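Local coordinates for protein phytase (Debaryomyces castellii, PDB 2GFI) that hydrolyses phytate (inositol hexakisphosphate) as a 3-phytase of the histidine acid phosphatase family, releasing phosphate, at residues 8-13 / 30-35; 95-100 / 240-245; 383-388 / 411-416. One frame throughout, in Å; residues are numbered along the deposited sequence.

Contact 1 (8-13 / 30-35)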
ATOM      1  N   GLY A   8       4.933  -0.193 -11.684  1.00 21.16           N
ATOM      2  CA  GLY A   8       5.077   0.788 -10.620  1.00 20.16           C
ATOM      3  C   GLY A   8       6.366   1.574 -10.717  1.00 19.28           C
ATOM      4  O   GLY A   8       7.120   1.490 -11.713  1.00 18.69           O
ATOM      5  N   LEU A   9       6.642   2.310  -9.655  1.00 18.15           N
ATOM      6  CA  LEU A   9       7.724   3.288  -9.658  1.00 17.43           C
ATOM      7  C   LEU A   9       8.858   2.856  -8.754  1.00 17.49           C
ATOM      8  O   LEU A   9       9.878   3.532  -8.681  1.00 18.03           O
ATOM      9  CB  LEU A   9       7.196   4.656  -9.217  1.00 16.52           C
ATOM     10  CG  LEU A   9       6.073   5.210 -10.079  1.00 16.73           C
ATOM     11  CD1 LEU A   9       5.418   6.442  -9.465  1.00 15.91           C
ATOM     12  CD2 LEU A   9       6.649   5.525 -11.477  1.00 17.73           C
ATOM     13  N   LEU A  10       8.689   1.725  -8.073  1.00 17.79           N
ATOM     14  CA  LEU A  10       9.633   1.339  -7.024  1.00 18.72           C
ATOM     15  C   LEU A  10      10.679   0.362  -7.544  1.00 18.76           C
ATOM     16  O   LEU A  10      10.366  -0.646  -8.161  1.00 18.95           O
ATOM     17  CB  LEU A  10       8.915   0.748  -5.796  1.00 18.53           C
ATOM     18  CG  LEU A  10       7.865   1.658  -5.165  1.00 20.55           C
ATOM     19  CD1 LEU A  10       7.113   0.897  -4.090  1.00 19.63           C
ATOM     20  CD2 LEU A  10       8.489   2.944  -4.610  1.00 20.44           C
ATOM     21  N   LEU A  11      11.917   0.685  -7.244  1.00 18.80           N
ATOM     22  CA  LEU A  11      13.078  -0.118  -7.572  1.00 19.91           C
ATOM     23  C   LEU A  11      13.390  -1.086  -6.426  1.00 20.09           C
ATOM     24  O   LEU A  11      14.534  -1.176  -5.943  1.00 21.05           O
ATOM     25  CB  LEU A  11      14.247   0.836  -7.797  1.00 19.15           C
ATOM     26  CG  LEU A  11      14.614   1.323  -9.212  1.00 19.17           C
ATOM     27  CD1 LEU A  11      13.742   0.878 -10.344  1.00 17.54           C
ATOM     28  CD2 LEU A  11      14.989   2.825  -9.266  1.00 15.42           C
ATOM     29  N   VAL A  12      12.359  -1.782  -5.975  1.00 19.35           N
ATOM     30  CA  VAL A  12      12.472  -2.779  -4.915  1.00 18.96           C
ATOM     31  C   VAL A  12      11.260  -3.681  -5.054  1.00 20.03           C
ATOM     32  O   VAL A  12      10.177  -3.215  -5.473  1.00 21.79           O
ATOM     33  CB  VAL A  12      12.474  -2.119  -3.519  1.00 18.95           C
ATOM     34  CG1 VAL A  12      11.041  -1.542  -3.165  1.00 17.92           C
ATOM     35  CG2 VAL A  12      13.025  -3.083  -2.428  1.00 15.92           C
ATOM     36  N   GLY A  13      11.405  -4.956  -4.714  1.00 20.03           N
ATOM     37  CA  GLY A  13      10.243  -5.829  -4.692  1.00 19.25           C
ATOM     38  C   GLY A  13       9.762  -6.108  -3.279  1.00 19.95           C
ATOM     39  O   GLY A  13      10.033  -5.341  -2.338  1.00 19.82           O
ATOM     40  N   GLN A  30      12.351   5.323  -0.602  1.00 16.52           N
ATOM     41  CA  GLN A  30      13.722   5.603  -1.054  1.00 16.83           C
ATOM     42  C   GLN A  30      13.947   5.027  -2.468  1.00 16.76           C
ATOM     43  O   GLN A  30      14.841   5.458  -3.180  1.00 16.95           O
ATOM     44  CB  GLN A  30      14.734   4.985  -0.083  1.00 15.79           C
ATOM     45  CG  GLN A  30      14.429   3.522   0.159  1.00 18.32           C
ATOM     46  CD  GLN A  30      15.405   2.787   1.035  1.00 20.50           C
ATOM     47  OE1 GLN A  30      14.988   2.135   2.019  1.00 26.12           O
ATOM     48  NE2 GLN A  30      16.673   2.853   0.707  1.00 17.26           N
ATOM     49  N   TYR A  31      13.134   4.051  -2.861  1.00 16.31           N
ATOM     50  CA  TYR A  31      13.399   3.289  -4.081  1.00 17.23           C
ATOM     51  C   TYR A  31      12.622   3.813  -5.283  1.00 17.30           C
ATOM     52  O   TYR A  31      12.663   3.233  -6.346  1.00 17.74           O
ATOM     53  CB  TYR A  31      13.045   1.819  -3.873  1.00 16.69           C
ATOM     54  CG  TYR A  31      13.923   1.100  -2.895  1.00 17.37           C
ATOM     55  CD1 TYR A  31      15.266   0.874  -3.164  1.00 17.14           C
ATOM     56  CD2 TYR A  31      13.393   0.606  -1.687  1.00 19.17           C
ATOM     57  CE1 TYR A  31      16.065   0.173  -2.262  1.00 17.85           C
ATOM     58  CE2 TYR A  31      14.162  -0.103  -0.800  1.00 17.56           C
ATOM     59  CZ  TYR A  31      15.490  -0.318  -1.100  1.00 17.77           C
ATOM     60  OH  TYR A  31      16.249  -1.005  -0.206  1.00 20.49           O
ATOM     61  N   ASN A  32      11.886   4.883  -5.098  1.00 16.98           N
ATOM     62  CA  ASN A  32      11.113   5.408  -6.166  1.00 17.74           C
ATOM     63  C   ASN A  32      12.014   5.973  -7.284  1.00 18.09           C
ATOM     64  O   ASN A  32      12.837   6.857  -7.024  1.00 18.49           O
ATOM     65  CB  ASN A  32      10.107   6.450  -5.640  1.00 17.48           C
ATOM     66  CG  ASN A  32       9.022   6.738  -6.644  1.00 17.37           C
ATOM     67  OD1 ASN A  32       9.317   7.140  -7.770  1.00 18.71           O
ATOM     68  ND2 ASN A  32       7.761   6.510  -6.268  1.00 13.45           N
ATOM     69  N   ILE A  33      11.826   5.442  -8.500  1.00 17.63           N
ATOM     70  CA  ILE A  33      12.587   5.749  -9.718  1.00 17.44           C
ATOM     71  C   ILE A  33      12.582   7.275  -9.977  1.00 17.41           C
ATOM     72  O   ILE A  33      13.609   7.868 -10.333  1.00 17.23           O
ATOM     73  CB  ILE A  33      11.977   4.874 -10.911  1.00 17.76           C
ATOM     74  CG1 ILE A  33      12.841   4.783 -12.192  1.00 19.62           C
ATOM     75  CG2 ILE A  33      10.630   5.339 -11.329  1.00 16.32           C
ATOM     76  CD1 ILE A  33      14.238   5.105 -11.965  1.00 24.15           C
ATOM     77  N   ILE A  34      11.424   7.916  -9.768  1.00 16.43           N
ATOM     78  CA  ILE A  34      11.320   9.348  -9.928  1.00 16.03           C
ATOM     79  C   ILE A  34      12.428  10.109  -9.202  1.00 17.23           C
ATOM     80  O   ILE A  34      12.948  11.102  -9.740  1.00 17.02           O
ATOM     81  CB  ILE A  34       9.944   9.857  -9.494  1.00 15.52           C
ATOM     82  CG1 ILE A  34       8.866   9.198 -10.339  1.00 13.88           C
ATOM     83  CG2 ILE A  34       9.869  11.377  -9.639  1.00 14.25           C
ATOM     84  CD1 ILE A  34       7.464   9.539  -9.919  1.00 14.52           C
ATOM     85  N   ARG A  35      12.799   9.652  -8.009  1.00 18.00           N
ATOM     86  CA  ARG A  35      13.731  10.412  -7.204  1.00 19.86           C
ATOM     87  C   ARG A  35      15.131  10.396  -7.814  1.00 20.08           C
ATOM     88  O   ARG A  35      15.966  11.195  -7.415  1.00 20.28           O
ATOM     89  CB  ARG A  35      13.705  10.008  -5.696  1.00 19.97           C
ATOM     90  CG  ARG A  35      12.383  10.440  -5.010  1.00 21.79           C
ATOM     91  CD  ARG A  35      12.448  11.148  -3.614  1.00 20.10           C
ATOM     92  NE  ARG A  35      11.092  11.279  -3.013  1.00 20.05           N
ATOM     93  CZ  ARG A  35      10.360  10.186  -2.656  1.00 23.56           C
ATOM     94  NH1 ARG A  35      10.882   8.954  -2.850  1.00 21.23           N
ATOM     95  NH2 ARG A  35       9.136  10.290  -2.111  1.00 19.76           N
TER
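V12 lies over one face of the Y31 ring. Its CB sits 3.7 Å from the ring centroid, displaced toward the CD2 rim, in a CH-pi contact. CG2 of V12 is anti to the backbone N and reaches on to CE2; CG1 stays nearer CD2. CG of Q30 lies over the opposite face. CD2 of L11 meets the chain end of I33, CD1, at 3.6 Å. L9 sends its branches to different partners: CD1 touches I34 CD1 at 3.7 Å, while CD2 touches I33 CG2. The L9 and N32 side chains lie side by side, pointing the same way, with L9 CB against the N32 amide. CG of N32 is anti to the backbone N (chi1 -164°), which lets OD1 accept from I34 N at 3.0 Å, an Asx turn. Two backbone bonds fix the pairing. I33 N gives a nearly straight bond to L9 O (2.7 Å), and L11 N donates to Y31 O (2.8 Å). L9 N is bonded to Q24 of the second subunit, and V12 O to N7 of the third. L11 centres an inverse gamma turn. The motif is a single beta bridge, L10 with N32, between two N-terminal loop segments running nearly antiparallel at a subunit interface.

Contact 2 (95-100 / 240-245)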
ATOM      1  N   GLY A  95      21.560  -7.186 -35.756  1.00 35.74           N
ATOM      2  CA  GLY A  95      21.651  -8.124 -34.661  1.00 34.16           C
ATOM      3  C   GLY A  95      20.333  -8.066 -33.928  1.00 33.18           C
ATOM      4  O   GLY A  95      19.595  -7.076 -34.019  1.00 32.42           O
ATOM      5  N   THR A  96      20.027  -9.149 -33.232  1.00 32.04           N
ATOM      6  CA  THR A  96      18.898  -9.201 -32.337  1.00 30.72           C
ATOM      7  C   THR A  96      19.393  -8.787 -30.964  1.00 29.28           C
ATOM      8  O   THR A  96      20.359  -9.347 -30.461  1.00 28.95           O
ATOM      9  CB  THR A  96      18.380 -10.609 -32.315  1.00 31.09           C
ATOM     10  OG1 THR A  96      17.882 -10.898 -33.620  1.00 31.52           O
ATOM     11  CG2 THR A  96      17.162 -10.728 -31.437  1.00 30.64           C
ATOM     12  N   PHE A  97      18.756  -7.771 -30.385  1.00 27.54           N
ATOM     13  CA  PHE A  97      19.069  -7.364 -29.018  1.00 26.16           C
ATOM     14  C   PHE A  97      18.749  -8.469 -28.032  1.00 25.09           C
ATOM     15  O   PHE A  97      17.734  -9.135 -28.147  1.00 24.73           O
ATOM     16  CB  PHE A  97      18.287  -6.100 -28.634  1.00 25.85           C
ATOM     17  CG  PHE A  97      18.842  -4.841 -29.237  1.00 24.90           C
ATOM     18  CD1 PHE A  97      19.953  -4.229 -28.678  1.00 25.03           C
ATOM     19  CD2 PHE A  97      18.244  -4.267 -30.355  1.00 24.76           C
ATOM     20  CE1 PHE A  97      20.481  -3.057 -29.210  1.00 25.43           C
ATOM     21  CE2 PHE A  97      18.768  -3.087 -30.906  1.00 25.61           C
ATOM     22  CZ  PHE A  97      19.892  -2.481 -30.323  1.00 24.34           C
ATOM     23  N   LYS A  98      19.631  -8.660 -27.069  1.00 24.55           N
ATOM     24  CA  LYS A  98      19.430  -9.627 -25.990  1.00 24.64           C
ATOM     25  C   LYS A  98      19.583  -8.886 -24.672  1.00 23.80           C
ATOM     26  O   LYS A  98      19.940  -7.723 -24.685  1.00 22.97           O
ATOM     27  CB  LYS A  98      20.420 -10.804 -26.104  1.00 24.00           C
ATOM     28  CG  LYS A  98      20.126 -11.713 -27.355  1.00 25.63           C
ATOM     29  CD  LYS A  98      20.919 -13.026 -27.367  1.00 25.94           C
ATOM     30  CE  LYS A  98      22.432 -12.780 -27.449  1.00 29.28           C
ATOM     31  NZ  LYS A  98      22.774 -11.951 -28.634  1.00 31.81           N
ATOM     32  N   GLY A  99      19.302  -9.555 -23.541  1.00 24.01           N
ATOM     33  CA  GLY A  99      19.428  -8.933 -22.235  1.00 22.55           C
ATOM     34  C   GLY A  99      18.448  -7.792 -21.981  1.00 22.55           C
ATOM     35  O   GLY A  99      17.295  -7.822 -22.414  1.00 21.85           O
ATOM     36  N   GLU A 100      18.910  -6.789 -21.248  1.00 23.25           N
ATOM     37  CA  GLU A 100      18.080  -5.638 -20.890  1.00 24.57           C
ATOM     38  C   GLU A 100      17.558  -4.895 -22.085  1.00 23.03           C
ATOM     39  O   GLU A 100      16.548  -4.234 -21.983  1.00 22.65           O
ATOM     40  CB  GLU A 100      18.863  -4.596 -20.087  1.00 25.78           C
ATOM     41  CG  GLU A 100      19.655  -5.127 -18.935  1.00 32.64           C
ATOM     42  CD  GLU A 100      21.125  -5.057 -19.231  1.00 35.69           C
ATOM     43  OE1 GLU A 100      21.647  -5.821 -20.126  1.00 43.44           O
ATOM     44  OE2 GLU A 100      21.738  -4.204 -18.569  1.00 41.64           O
ATOM     45  N   ALA A 240      28.097  -6.319 -23.869  1.00 29.23           N
ATOM     46  CA  ALA A 240      28.358  -7.725 -23.542  1.00 29.25           C
ATOM     47  C   ALA A 240      27.254  -8.646 -24.064  1.00 29.02           C
ATOM     48  O   ALA A 240      27.509  -9.788 -24.488  1.00 29.11           O
ATOM     49  CB  ALA A 240      28.524  -7.900 -22.008  1.00 29.60           C
ATOM     50  N   SER A 241      26.026  -8.145 -24.009  1.00 27.96           N
ATOM     51  CA  SER A 241      24.866  -8.875 -24.456  1.00 27.34           C
ATOM     52  C   SER A 241      24.610  -8.602 -25.936  1.00 26.27           C
ATOM     53  O   SER A 241      23.880  -9.340 -26.591  1.00 26.82           O
ATOM     54  CB  SER A 241      23.659  -8.434 -23.604  1.00 28.50           C
ATOM     55  OG  SER A 241      23.315  -9.452 -22.654  1.00 31.48           O
ATOM     56  N   ASN A 242      25.180  -7.515 -26.443  1.00 25.27           N
ATOM     57  CA  ASN A 242      24.935  -7.057 -27.815  1.00 25.88           C
ATOM     58  C   ASN A 242      26.251  -6.666 -28.479  1.00 26.36           C
ATOM     59  O   ASN A 242      26.584  -5.491 -28.555  1.00 25.93           O
ATOM     60  CB  ASN A 242      23.946  -5.884 -27.812  1.00 25.00           C
ATOM     61  CG  ASN A 242      22.718  -6.191 -26.994  1.00 24.13           C
ATOM     62  OD1 ASN A 242      21.865  -6.964 -27.409  1.00 24.96           O
ATOM     63  ND2 ASN A 242      22.647  -5.631 -25.812  1.00 24.22           N
ATOM     64  N   PRO A 243      27.011  -7.664 -28.924  1.00 27.76           N
ATOM     65  CA  PRO A 243      28.351  -7.423 -29.504  1.00 28.52           C
ATOM     66  C   PRO A 243      28.279  -6.465 -30.679  1.00 28.90           C
ATOM     67  O   PRO A 243      27.418  -6.623 -31.542  1.00 28.96           O
ATOM     68  CB  PRO A 243      28.785  -8.827 -29.947  1.00 28.32           C
ATOM     69  CG  PRO A 243      28.054  -9.724 -28.966  1.00 27.96           C
ATOM     70  CD  PRO A 243      26.680  -9.107 -28.909  1.00 27.47           C
ATOM     71  N   GLY A 244      29.114  -5.427 -30.646  1.00 29.54           N
ATOM     72  CA  GLY A 244      29.204  -4.494 -31.762  1.00 29.87           C
ATOM     73  C   GLY A 244      28.205  -3.360 -31.672  1.00 30.22           C
ATOM     74  O   GLY A 244      28.205  -2.459 -32.534  1.00 29.97           O
ATOM     75  N   LEU A 245      27.358  -3.388 -30.631  1.00 30.01           N
ATOM     76  CA  LEU A 245      26.437  -2.273 -30.366  1.00 29.48           C
ATOM     77  C   LEU A 245      27.210  -0.956 -30.288  1.00 29.91           C
ATOM     78  O   LEU A 245      28.119  -0.791 -29.463  1.00 29.76           O
ATOM     79  CB  LEU A 245      25.653  -2.498 -29.077  1.00 29.45           C
ATOM     80  CG  LEU A 245      24.782  -1.311 -28.667  1.00 27.90           C
ATOM     81  CD1 LEU A 245      23.578  -1.143 -29.619  1.00 23.40           C
ATOM     82  CD2 LEU A 245      24.383  -1.435 -27.211  1.00 27.36           C
TER
HETATM   83  O   HOH W   1      21.091  -5.801 -23.210  1.00 33.61           O
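N242 reaches across to the backbone of K98. Its OD1 accepts from K98 N at 2.8 Å, in the carbonyl plane of the amide and nearly straight at the hydrogen (168°). The same oxygen passes close to F97 CA, at 3.3 Å. The amide and the F97 ring cross, with their planes 63° apart. F97 also meets L245, whose CD1 touches CE1 at the ring edge (3.7 Å). K98 curls over the backbone carbonyl of S241. Bends at chi3 and chi4 turn its chain back, and NZ makes a weak bond to S241 O at 3.5 Å. G99 packs its CA against S241 OG.

The next shell holds the N242 amide in place. ND2 donates to F238 O in the preceding helical turn and to a water at 3.0 Å. That water donates to K98 O (2.7 Å) and to E100 OE1 (3.1 Å), so it joins both segments. The carboxylate of E100 is held in turn by a salt bridge from OE2 to R237. Y93 meets the F97 ring and bonds P243 O through its hydroxyl. D106 of the third subunit accepts from G99 N.

A type II beta turn from N242 to L245 closes by L245 N to N242 O. The site is the C-terminal end of helix 229-241, where an asparagine just past the helix ties the turn to the loop after helix 77-91.

Contact 3 (383-388 / 411-416)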
ATOM      1  N   GLY A 383      -3.522  33.215  17.420  1.00 36.76           N
ATOM      2  CA  GLY A 383      -3.622  34.308  18.390  1.00 38.25           C
ATOM      3  C   GLY A 383      -3.418  35.670  17.741  1.00 38.46           C
ATOM      4  O   GLY A 383      -4.047  35.989  16.742  1.00 38.11           O
ATOM      5  N   ASN A 384      -2.527  36.478  18.295  1.00 39.88           N
ATOM      6  CA  ASN A 384      -2.318  37.837  17.755  1.00 41.13           C
ATOM      7  C   ASN A 384      -1.052  37.930  16.901  1.00 40.42           C
ATOM      8  O   ASN A 384      -0.544  39.026  16.607  1.00 40.18           O
ATOM      9  CB  ASN A 384      -2.325  38.885  18.890  1.00 42.31           C
ATOM     10  CG  ASN A 384      -1.058  38.835  19.748  1.00 45.97           C
ATOM     11  OD1 ASN A 384      -0.494  37.744  20.022  1.00 49.20           O
ATOM     12  ND2 ASN A 384      -0.587  40.025  20.166  1.00 49.20           N
ATOM     13  N   GLU A 385      -0.550  36.757  16.512  1.00 39.51           N
ATOM     14  CA  GLU A 385       0.654  36.652  15.697  1.00 38.50           C
ATOM     15  C   GLU A 385       0.340  35.993  14.364  1.00 36.44           C
ATOM     16  O   GLU A 385      -0.546  35.146  14.280  1.00 36.59           O
ATOM     17  CB  GLU A 385       1.729  35.865  16.434  1.00 39.12           C
ATOM     18  CG  GLU A 385       2.155  36.480  17.748  1.00 43.74           C
ATOM     19  CD  GLU A 385       2.794  37.849  17.585  1.00 48.27           C
ATOM     20  OE1 GLU A 385       3.382  38.121  16.505  1.00 52.13           O
ATOM     21  OE2 GLU A 385       2.708  38.661  18.546  1.00 52.53           O
ATOM     22  N   SER A 386       1.053  36.405  13.325  1.00 34.07           N
ATOM     23  CA  SER A 386       0.964  35.735  12.031  1.00 32.45           C
ATOM     24  C   SER A 386       2.219  34.945  11.780  1.00 30.51           C
ATOM     25  O   SER A 386       3.343  35.398  12.082  1.00 29.37           O
ATOM     26  CB  SER A 386       0.783  36.714  10.880  1.00 32.40           C
ATOM     27  OG  SER A 386      -0.527  37.175  10.880  1.00 32.95           O
ATOM     28  N   TYR A 387       1.998  33.772  11.193  1.00 28.86           N
ATOM     29  CA  TYR A 387       3.060  32.809  10.936  1.00 27.31           C
ATOM     30  C   TYR A 387       3.111  32.465   9.462  1.00 26.79           C
ATOM     31  O   TYR A 387       2.097  32.464   8.765  1.00 26.34           O
ATOM     32  CB  TYR A 387       2.858  31.564  11.781  1.00 26.56           C
ATOM     33  CG  TYR A 387       2.962  31.892  13.238  1.00 25.80           C
ATOM     34  CD1 TYR A 387       4.193  31.871  13.886  1.00 24.42           C
ATOM     35  CD2 TYR A 387       1.829  32.272  13.962  1.00 25.41           C
ATOM     36  CE1 TYR A 387       4.288  32.206  15.223  1.00 26.52           C
ATOM     37  CE2 TYR A 387       1.908  32.594  15.287  1.00 24.21           C
ATOM     38  CZ  TYR A 387       3.130  32.576  15.912  1.00 25.59           C
ATOM     39  OH  TYR A 387       3.206  32.908  17.236  1.00 27.76           O
ATOM     40  N   VAL A 388       4.322  32.185   9.013  1.00 26.01           N
ATOM     41  CA  VAL A 388       4.596  31.849   7.637  1.00 25.55           C
ATOM     42  C   VAL A 388       5.315  30.488   7.635  1.00 24.39           C
ATOM     43  O   VAL A 388       6.124  30.212   8.502  1.00 22.89           O
ATOM     44  CB  VAL A 388       5.448  32.989   7.003  1.00 25.96           C
ATOM     45  CG1 VAL A 388       6.033  32.576   5.715  1.00 28.09           C
ATOM     46  CG2 VAL A 388       4.563  34.232   6.774  1.00 27.29           C
ATOM     47  N   ASN A 411       7.229  33.310  12.695  1.00 28.40           N
ATOM     48  CA  ASN A 411       6.492  34.558  12.927  1.00 29.69           C
ATOM     49  C   ASN A 411       6.811  35.513  11.790  1.00 28.90           C
ATOM     50  O   ASN A 411       7.970  35.686  11.426  1.00 29.37           O
ATOM     51  CB  ASN A 411       6.895  35.207  14.263  1.00 30.67           C
ATOM     52  CG  ASN A 411       5.902  36.270  14.733  1.00 32.63           C
ATOM     53  OD1 ASN A 411       5.630  37.248  14.036  1.00 35.45           O
ATOM     54  ND2 ASN A 411       5.364  36.081  15.933  1.00 35.88           N
ATOM     55  N   LEU A 412       5.808  36.130  11.206  1.00 29.02           N
ATOM     56  CA  LEU A 412       6.087  37.041  10.086  1.00 29.36           C
ATOM     57  C   LEU A 412       7.152  38.101  10.405  1.00 29.60           C
ATOM     58  O   LEU A 412       7.917  38.500   9.526  1.00 28.96           O
ATOM     59  CB  LEU A 412       4.799  37.667   9.578  1.00 29.79           C
ATOM     60  CG  LEU A 412       4.895  38.684   8.449  1.00 29.97           C
ATOM     61  CD1 LEU A 412       5.577  38.152   7.202  1.00 28.71           C
ATOM     62  CD2 LEU A 412       3.491  39.125   8.171  1.00 31.55           C
ATOM     63  N   ASN A 413       7.205  38.541  11.669  1.00 30.19           N
ATOM     64  CA  ASN A 413       8.233  39.474  12.108  1.00 30.42           C
ATOM     65  C   ASN A 413       9.620  38.907  11.962  1.00 29.69           C
ATOM     66  O   ASN A 413      10.497  39.549  11.401  1.00 29.50           O
ATOM     67  CB  ASN A 413       7.955  39.949  13.552  1.00 31.63           C
ATOM     68  CG  ASN A 413       6.672  40.743  13.649  1.00 33.70           C
ATOM     69  OD1 ASN A 413       6.369  41.565  12.766  1.00 37.40           O
ATOM     70  ND2 ASN A 413       5.886  40.483  14.683  1.00 34.47           N
ATOM     71  N   ASP A 414       9.800  37.685  12.455  1.00 30.24           N
ATOM     72  CA  ASP A 414      11.024  36.915  12.275  1.00 30.34           C
ATOM     73  C   ASP A 414      11.277  36.564  10.814  1.00 29.87           C
ATOM     74  O   ASP A 414      12.416  36.577  10.361  1.00 30.17           O
ATOM     75  CB  ASP A 414      10.936  35.640  13.086  1.00 30.89           C
ATOM     76  CG  ASP A 414      10.976  35.896  14.575  1.00 32.98           C
ATOM     77  OD1 ASP A 414      11.651  36.874  14.993  1.00 35.39           O
ATOM     78  OD2 ASP A 414      10.360  35.181  15.393  1.00 33.15           O
ATOM     79  N   TYR A 415      10.212  36.262  10.075  1.00 29.65           N
ATOM     80  CA  TYR A 415      10.355  35.924   8.663  1.00 29.09           C
ATOM     81  C   TYR A 415      10.912  37.106   7.876  1.00 29.72           C
ATOM     82  O   TYR A 415      11.693  36.923   6.940  1.00 28.74           O
ATOM     83  CB  TYR A 415       9.046  35.435   8.042  1.00 28.20           C
ATOM     84  CG  TYR A 415       9.287  35.010   6.595  1.00 29.44           C
ATOM     85  CD1 TYR A 415      10.178  33.954   6.297  1.00 27.44           C
ATOM     86  CD2 TYR A 415       8.667  35.682   5.525  1.00 27.87           C
ATOM     87  CE1 TYR A 415      10.436  33.586   4.991  1.00 28.01           C
ATOM     88  CE2 TYR A 415       8.913  35.306   4.213  1.00 28.43           C
ATOM     89  CZ  TYR A 415       9.796  34.254   3.955  1.00 28.32           C
ATOM     90  OH  TYR A 415      10.057  33.878   2.674  1.00 26.98           O
ATOM     91  N   ASN A 416      10.508  38.322   8.273  1.00 30.54           N
ATOM     92  CA  ASN A 416      11.084  39.555   7.727  1.00 30.46           C
ATOM     93  C   ASN A 416      12.592  39.654   7.896  1.00 30.38           C
ATOM     94  O   ASN A 416      13.289  40.021   6.959  1.00 30.53           O
ATOM     95  CB  ASN A 416      10.354  40.780   8.279  1.00 30.45           C
ATOM     96  CG  ASN A 416       9.166  41.161   7.428  1.00 30.43           C
ATOM     97  OD1 ASN A 416       9.312  41.815   6.397  1.00 31.50           O
ATOM     98  ND2 ASN A 416       7.988  40.725   7.831  1.00 29.12           N
TER
HETATM   99  O   HOH W   2       3.112  38.460  13.800  1.00 32.36           O
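V388 packs on Y415 and L412 at the apolar, more closed end, where V388 and Y415 are buried. Its CG1 stands over the centre of the Y415 ring, 4.1 Å from the centroid and 11° off the normal, a CH-pi contact. CG1 is anti to the backbone N (chi1 166°), which leaves CG2 for CD1 of L412. The ring of Y415 is held at its far end by a hydroxyl bond to Y390. Next to this, L412 N donates to S386 O at 2.7 Å.

The other end is polar and holds water. N411 is the N-cap of the helix: its OD1 accepts from N413 N at 3.1 Å. Its ND2 donates to E385 OE1 at 2.9 Å, meeting the carboxylate from above its plane, although the bond lies in the plane of the amide. A water bridges these groups. It donates to E385 OE1 (2.7 Å) and N411 OD1 (2.8 Å), and accepts from S386 N. The N413 side chain is exposed at this end. Beside N411, CD1 of the Y387 ring approaches N411 N at 3.6 Å.

Y387 and N411 form an antiparallel, non-hydrogen-bonded pair, so strand 410-411 edges strand 385-392 just before helix 412-423 starts. Strand 374-382 flanks strand 385-392 and touches Y387, V388 and L412. Helix 302-318 packs on L412 and Y415. S386 OG is bonded to E62 of strand 59-69.

In the fold
The contacts follow one another along the chain, each closing before the next opens. Contact 1 joins two loop segments before strand 59-69, the first strand. Contact 2 links the loop after helix 77-91 to the end of helix 229-241. Contact 3 lies at strand 385-392, part of the mixed sheet that also holds strand 59-69. Centres of contacts 1 and 2 are 26 Å apart, on the same side of the chain's centre. The centres of contacts 2 and 3 are 62 Å apart, on opposite sides, and those of contacts 1 and 3 are 39 Å apart. Contacts 1 and 2 both touch the third subunit of the tetramer; contact 3 touches no other chain. The first two thus belong to assembly surfaces, the third to the sheet and helix 412-423 within one subunit.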